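Local coordinates for protein putative pore-forming toxin (Bacteroides vulgatus ATCC 8482, PDB 3KOG) that is of unproven function but may be a secreted or membrane-anchored pore-forming toxin built mostly of beta strands, at residues T13-I21 with G47-L55. Numbering follows the deposited sequence.
Sequences TPVNAKFII and GTYEGTPEL
Ala17 N donates to Pro53 O at 2.8 Å, nearly straight at 175° and in the carbonyl plane. Just before the strand begins, Ala17 is thus held through both backbone polar atoms, for its O receives Gly51 N, a donor tilted 33° from the carbonyl plane. A cis peptide bond precedes Pro53, whose ring meets that of Pro14 at about a right angle, CG to CG 3.5 Å. In one of two Glu50 conformers, Asn16 ND2 donates to Glu50 OE2 at 2.8 Å; the acceptor lies in the amide plane, whereas the donor comes from above the carboxylate plane. That copy of Glu50 has CG anti to its backbone N (chi1 -177°) and stays extended beyond, which also lays CG against Asn16 CB. Beyond Ala17 the chains run as antiparallel strands: Phe19 and Tyr49 form a hydrogen-bonded pair, flanked by the non-hydrogen-bonded pairs Lys18 with Glu50 and Ile20 with Thr48, and Ile21 N closes on Gly47 O. Strand 18-27 thereby lies between strand 48-50 and the parallel strand 85-94 in a beta-sandwich-like domain, consistent with the transthyretin-like clan of its family. On the sheet face of Phe19 and Tyr49, Ile21 CD1 approaches Tyr49 CE1 obliquely at 3.7 Å, and Leu55 CD2 packs on Phe19 CB at 3.9 Å; strands 58-66 and 69-77 cover this side with Ile60 and Ile77. Tyr49 OH hydrogen-bonds to Lys44 O and takes a weak bond from Gly47 N. On the other face, Thr48 CG2 rests 4.0 Å from Lys18 CD, while Ile20 CG1 runs alongside Thr48 OG1, 3.9 Å away.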
ATOM      1  N   THR A  13       3.058  -4.087 -26.291  1.00 35.03           N
ATOM      2  CA  THR A  13       3.426  -4.650 -24.941  1.00 34.68           C
ATOM      3  C   THR A  13       2.835  -3.801 -23.806  1.00 33.52           C
ATOM      4  O   THR A  13       3.315  -2.660 -23.563  1.00 33.59           O
ATOM      5  CB  THR A  13       4.967  -4.766 -24.739  1.00 35.27           C
ATOM      6  OG1 THR A  13       5.474  -5.844 -25.554  1.00 37.18           O
ATOM      7  CG2 THR A  13       5.333  -5.004 -23.247  1.00 35.02           C
ATOM      8  N   PRO A  14       1.834  -4.374 -23.071  1.00 30.99           N
ATOM      9  CA  PRO A  14       1.041  -3.619 -22.100  1.00 28.45           C
ATOM     10  C   PRO A  14       1.916  -3.102 -20.968  1.00 26.58           C
ATOM     11  O   PRO A  14       3.019  -3.634 -20.727  1.00 27.28           O
ATOM     12  CB  PRO A  14       0.007  -4.639 -21.614  1.00 28.64           C
ATOM     13  CG  PRO A  14       0.722  -5.982 -21.754  1.00 29.00           C
ATOM     14  CD  PRO A  14       1.590  -5.837 -22.974  1.00 30.90           C
ATOM     15  N   VAL A  15       1.461  -2.033 -20.328  1.00 23.49           N
ATOM     16  CA  VAL A  15       2.153  -1.494 -19.210  1.00 21.50           C
ATOM     17  C   VAL A  15       1.780  -2.366 -18.007  1.00 18.32           C
ATOM     18  O   VAL A  15       0.617  -2.535 -17.689  1.00 17.37           O
ATOM     19  CB  VAL A  15       1.745  -0.054 -18.924  1.00 21.40           C
ATOM     20  CG1 VAL A  15       2.562   0.473 -17.731  1.00 24.58           C
ATOM     21  CG2 VAL A  15       1.928   0.831 -20.172  1.00 24.61           C
ATOM     22  N   ASN A  16       2.788  -2.924 -17.376  1.00 17.27           N
ATOM     23  CA  ASN A  16       2.586  -3.751 -16.196  1.00 16.55           C
ATOM     24  C   ASN A  16       2.042  -2.950 -15.011  1.00 15.21           C
ATOM     25  O   ASN A  16       2.479  -1.807 -14.770  1.00 16.18           O
ATOM     26  CB  ASN A  16       3.893  -4.382 -15.824  1.00 16.26           C
ATOM     27  CG  ASN A  16       4.444  -5.274 -16.929  1.00 17.32           C
ATOM     28  OD1 ASN A  16       3.696  -5.818 -17.747  1.00 16.36           O
ATOM     29  ND2 ASN A  16       5.766  -5.430 -16.943  1.00 17.54           N
ATOM     30  N   ALA A  17       1.136  -3.554 -14.245  1.00 12.98           N
ATOM     31  CA  ALA A  17       0.734  -3.015 -12.958  1.00 10.51           C
ATOM     32  C   ALA A  17       1.939  -3.051 -12.035  1.00 10.73           C
ATOM     33  O   ALA A  17       2.856  -3.855 -12.210  1.00 12.02           O
ATOM     34  CB  ALA A  17      -0.407  -3.857 -12.315  1.00  9.71           C
ATOM     35  N   LYS A  18       1.929  -2.207 -11.029  1.00 11.18           N
ATOM     36  CA  LYS A  18       3.047  -2.151 -10.069  1.00 11.03           C
ATOM     37  C   LYS A  18       2.558  -1.807  -8.723  1.00 10.38           C
ATOM     38  O   LYS A  18       1.690  -0.959  -8.567  1.00  9.39           O
ATOM     39  CB  LYS A  18       4.125  -1.203 -10.531  1.00 12.11           C
ATOM     40  CG  LYS A  18       5.331  -1.137  -9.570  1.00 16.56           C
ATOM     41  CD  LYS A  18       6.384  -0.117 -10.050  1.00 21.67           C
ATOM     42  CE  LYS A  18       7.211  -0.603 -11.224  1.00 24.30           C
ATOM     43  NZ  LYS A  18       8.240   0.512 -11.426  1.00 25.54           N
ATOM     44  N   PHE A  19       3.142  -2.460  -7.705  1.00  9.23           N
ATOM     45  CA  PHE A  19       2.761  -2.233  -6.332  1.00  8.49           C
ATOM     46  C   PHE A  19       4.009  -2.289  -5.467  1.00  9.02           C
ATOM     47  O   PHE A  19       4.824  -3.207  -5.651  1.00  9.93           O
ATOM     48  CB  PHE A  19       1.734  -3.238  -5.865  1.00  8.11           C
ATOM     49  CG  PHE A  19       1.037  -2.821  -4.593  1.00  7.09           C
ATOM     50  CD1 PHE A  19      -0.061  -1.983  -4.644  1.00  8.70           C
ATOM     51  CD2 PHE A  19       1.480  -3.270  -3.388  1.00  8.91           C
ATOM     52  CE1 PHE A  19      -0.691  -1.588  -3.513  1.00 10.54           C
ATOM     53  CE2 PHE A  19       0.861  -2.884  -2.212  1.00 12.66           C
ATOM     54  CZ  PHE A  19      -0.256  -2.012  -2.299  1.00 11.61           C
ATOM     55  N   ILE A  20       4.190  -1.261  -4.628  1.00  8.82           N
ATOM     56  CA  ILE A  20       5.348  -1.151  -3.722  1.00  9.65           C
ATOM     57  C   ILE A  20       4.939  -1.281  -2.284  1.00  9.24           C
ATOM     58  O   ILE A  20       4.055  -0.576  -1.804  1.00  9.06           O
ATOM     59  CB  ILE A  20       6.098   0.155  -3.976  1.00 10.83           C
ATOM     60  CG1 ILE A  20       6.593   0.178  -5.445  1.00 10.40           C
ATOM     61  CG2 ILE A  20       7.293   0.324  -3.013  1.00 10.18           C
ATOM     62  CD1 ILE A  20       7.104   1.571  -5.897  1.00 17.19           C
ATOM     63  N   ILE A  21       5.586  -2.200  -1.582  1.00  7.15           N
ATOM     64  CA  ILE A  21       5.428  -2.364  -0.171  1.00  7.83           C
ATOM     65  C   ILE A  21       6.635  -1.809   0.572  1.00  8.84           C
ATOM     66  O   ILE A  21       7.810  -2.175   0.281  1.00  7.95           O
ATOM     67  CB  ILE A  21       5.314  -3.904   0.192  1.00  8.05           C
ATOM     68  CG1 ILE A  21       4.023  -4.522  -0.365  1.00 11.94           C
ATOM     69  CG2 ILE A  21       5.388  -4.082   1.785  1.00  8.35           C
ATOM     70  CD1 ILE A  21       4.071  -6.097  -0.420  1.00 13.80           C
ATOM     71  N   GLY A  47      10.038  -6.056  -2.457  1.00  8.49           N
ATOM     72  CA  GLY A  47       9.258  -4.868  -2.103  1.00  8.36           C
ATOM     73  C   GLY A  47       8.547  -4.208  -3.273  1.00  9.37           C
ATOM     74  O   GLY A  47       7.574  -3.471  -3.071  1.00 10.65           O
ATOM     75  N   THR A  48       9.023  -4.421  -4.491  1.00 10.13           N
ATOM     76  CA  THR A  48       8.398  -3.906  -5.705  1.00 10.10           C
ATOM     77  C   THR A  48       7.874  -5.080  -6.565  1.00 11.01           C
ATOM     78  O   THR A  48       8.615  -6.044  -6.911  1.00 11.54           O
ATOM     79  CB  THR A  48       9.409  -3.072  -6.548  1.00 10.96           C
ATOM     80  OG1 THR A  48       9.802  -2.000  -5.746  1.00  9.62           O
ATOM     81  CG2 THR A  48       8.731  -2.549  -7.849  1.00 10.98           C
ATOM     82  N   TYR A  49       6.577  -5.052  -6.835  1.00 10.62           N
ATOM     83  CA  TYR A  49       5.847  -6.164  -7.461  1.00 10.07           C
ATOM     84  C   TYR A  49       5.230  -5.678  -8.745  1.00 12.74           C
ATOM     85  O   TYR A  49       4.565  -4.633  -8.773  1.00 12.18           O
ATOM     86  CB  TYR A  49       4.800  -6.740  -6.508  1.00 10.02           C
ATOM     87  CG  TYR A  49       5.481  -7.230  -5.299  1.00  9.19           C
ATOM     88  CD1 TYR A  49       5.771  -6.361  -4.277  1.00  8.40           C
ATOM     89  CD2 TYR A  49       5.916  -8.567  -5.187  1.00  8.85           C
ATOM     90  CE1 TYR A  49       6.479  -6.766  -3.136  1.00  8.75           C
ATOM     91  CE2 TYR A  49       6.660  -8.980  -4.077  1.00  7.02           C
ATOM     92  CZ  TYR A  49       6.931  -8.079  -3.040  1.00  6.95           C
ATOM     93  OH  TYR A  49       7.666  -8.415  -1.953  1.00 10.09           O
ATOM     94  N   GLU A  50       5.429  -6.440  -9.823  0.55 11.82           N
ATOM     95  CA  GLU A  50       5.121  -5.970 -11.174  0.55 12.97           C
ATOM     96  C   GLU A  50       4.292  -7.062 -11.877  0.55 12.93           C
ATOM     97  O   GLU A  50       4.662  -8.244 -11.853  0.55 13.81           O
ATOM     98  CB  GLU A  50       6.415  -5.660 -11.940  0.55 13.77           C
ATOM     99  CG  GLU A  50       6.219  -5.089 -13.358  0.55 14.27           C
ATOM    100  CD  GLU A  50       7.535  -4.626 -14.009  0.55 17.50           C
ATOM    101  OE1 GLU A  50       8.620  -4.752 -13.359  0.55 17.67           O
ATOM    102  OE2 GLU A  50       7.464  -4.127 -15.164  0.55 15.44           O
ATOM    103  N   GLY A  51       3.164  -6.671 -12.469  1.00 12.91           N
ATOM    104  CA  GLY A  51       2.289  -7.600 -13.136  1.00 11.79           C
ATOM    105  C   GLY A  51       2.845  -8.058 -14.474  1.00 11.23           C
ATOM    106  O   GLY A  51       3.958  -7.641 -14.892  1.00 11.70           O
ATOM    107  N   THR A  52       2.058  -8.874 -15.148  1.00  9.04           N
ATOM    108  CA  THR A  52       2.461  -9.472 -16.433  1.00  9.36           C
ATOM    109  C   THR A  52       1.422  -9.451 -17.545  1.00  8.89           C
ATOM    110  O   THR A  52       1.364 -10.383 -18.334  1.00  7.94           O
ATOM    111  CB  THR A  52       2.914 -10.914 -16.188  1.00  9.50           C
ATOM    112  OG1 THR A  52       1.829 -11.635 -15.641  1.00 12.59           O
ATOM    113  CG2 THR A  52       4.147 -10.960 -15.236  1.00  7.88           C
ATOM    114  N   PRO A  53       0.650  -8.348 -17.679  1.00  8.90           N
ATOM    115  CA  PRO A  53       0.718  -7.034 -17.044  1.00  9.09           C
ATOM    116  C   PRO A  53      -0.135  -6.942 -15.766  1.00  9.26           C
ATOM    117  O   PRO A  53       0.021  -5.999 -15.009  1.00  9.27           O
ATOM    118  CB  PRO A  53       0.115  -6.140 -18.119  1.00  9.74           C
ATOM    119  CG  PRO A  53      -0.877  -6.974 -18.778  1.00  9.54           C
ATOM    120  CD  PRO A  53      -0.301  -8.341 -18.808  1.00  8.87           C
ATOM    121  N   GLU A  54      -1.054  -7.881 -15.575  1.00  8.89           N
ATOM    122  CA  GLU A  54      -1.895  -7.922 -14.374  1.00 10.20           C
ATOM    123  C   GLU A  54      -1.147  -8.527 -13.197  1.00  9.89           C
ATOM    124  O   GLU A  54      -0.313  -9.390 -13.356  1.00 10.02           O
ATOM    125  CB  GLU A  54      -3.224  -8.683 -14.605  1.00  9.50           C
ATOM    126  CG  GLU A  54      -4.017  -8.037 -15.713  1.00 15.83           C
ATOM    127  CD  GLU A  54      -5.495  -8.417 -15.759  1.00 22.73           C
ATOM    128  OE1 GLU A  54      -5.914  -9.418 -15.139  1.00 32.39           O
ATOM    129  OE2 GLU A  54      -6.244  -7.705 -16.449  1.00 23.37           O
ATOM    130  N   LEU A  55      -1.396  -7.967 -12.019  1.00  9.83           N
ATOM    131  CA  LEU A  55      -0.857  -8.504 -10.787  1.00  9.92           C
ATOM    132  C   LEU A  55      -1.964  -9.192 -10.018  1.00 10.75           C
ATOM    133  O   LEU A  55      -2.996  -8.568  -9.746  1.00  8.52           O
ATOM    134  CB  LEU A  55      -0.365  -7.346  -9.967  1.00 10.75           C
ATOM    135  CG  LEU A  55       0.627  -7.558  -8.881  1.00 15.04           C
ATOM    136  CD1 LEU A  55       1.893  -8.324  -9.296  1.00 13.30           C
ATOM    137  CD2 LEU A  55       1.022  -6.112  -8.363  1.00 19.03           C
TER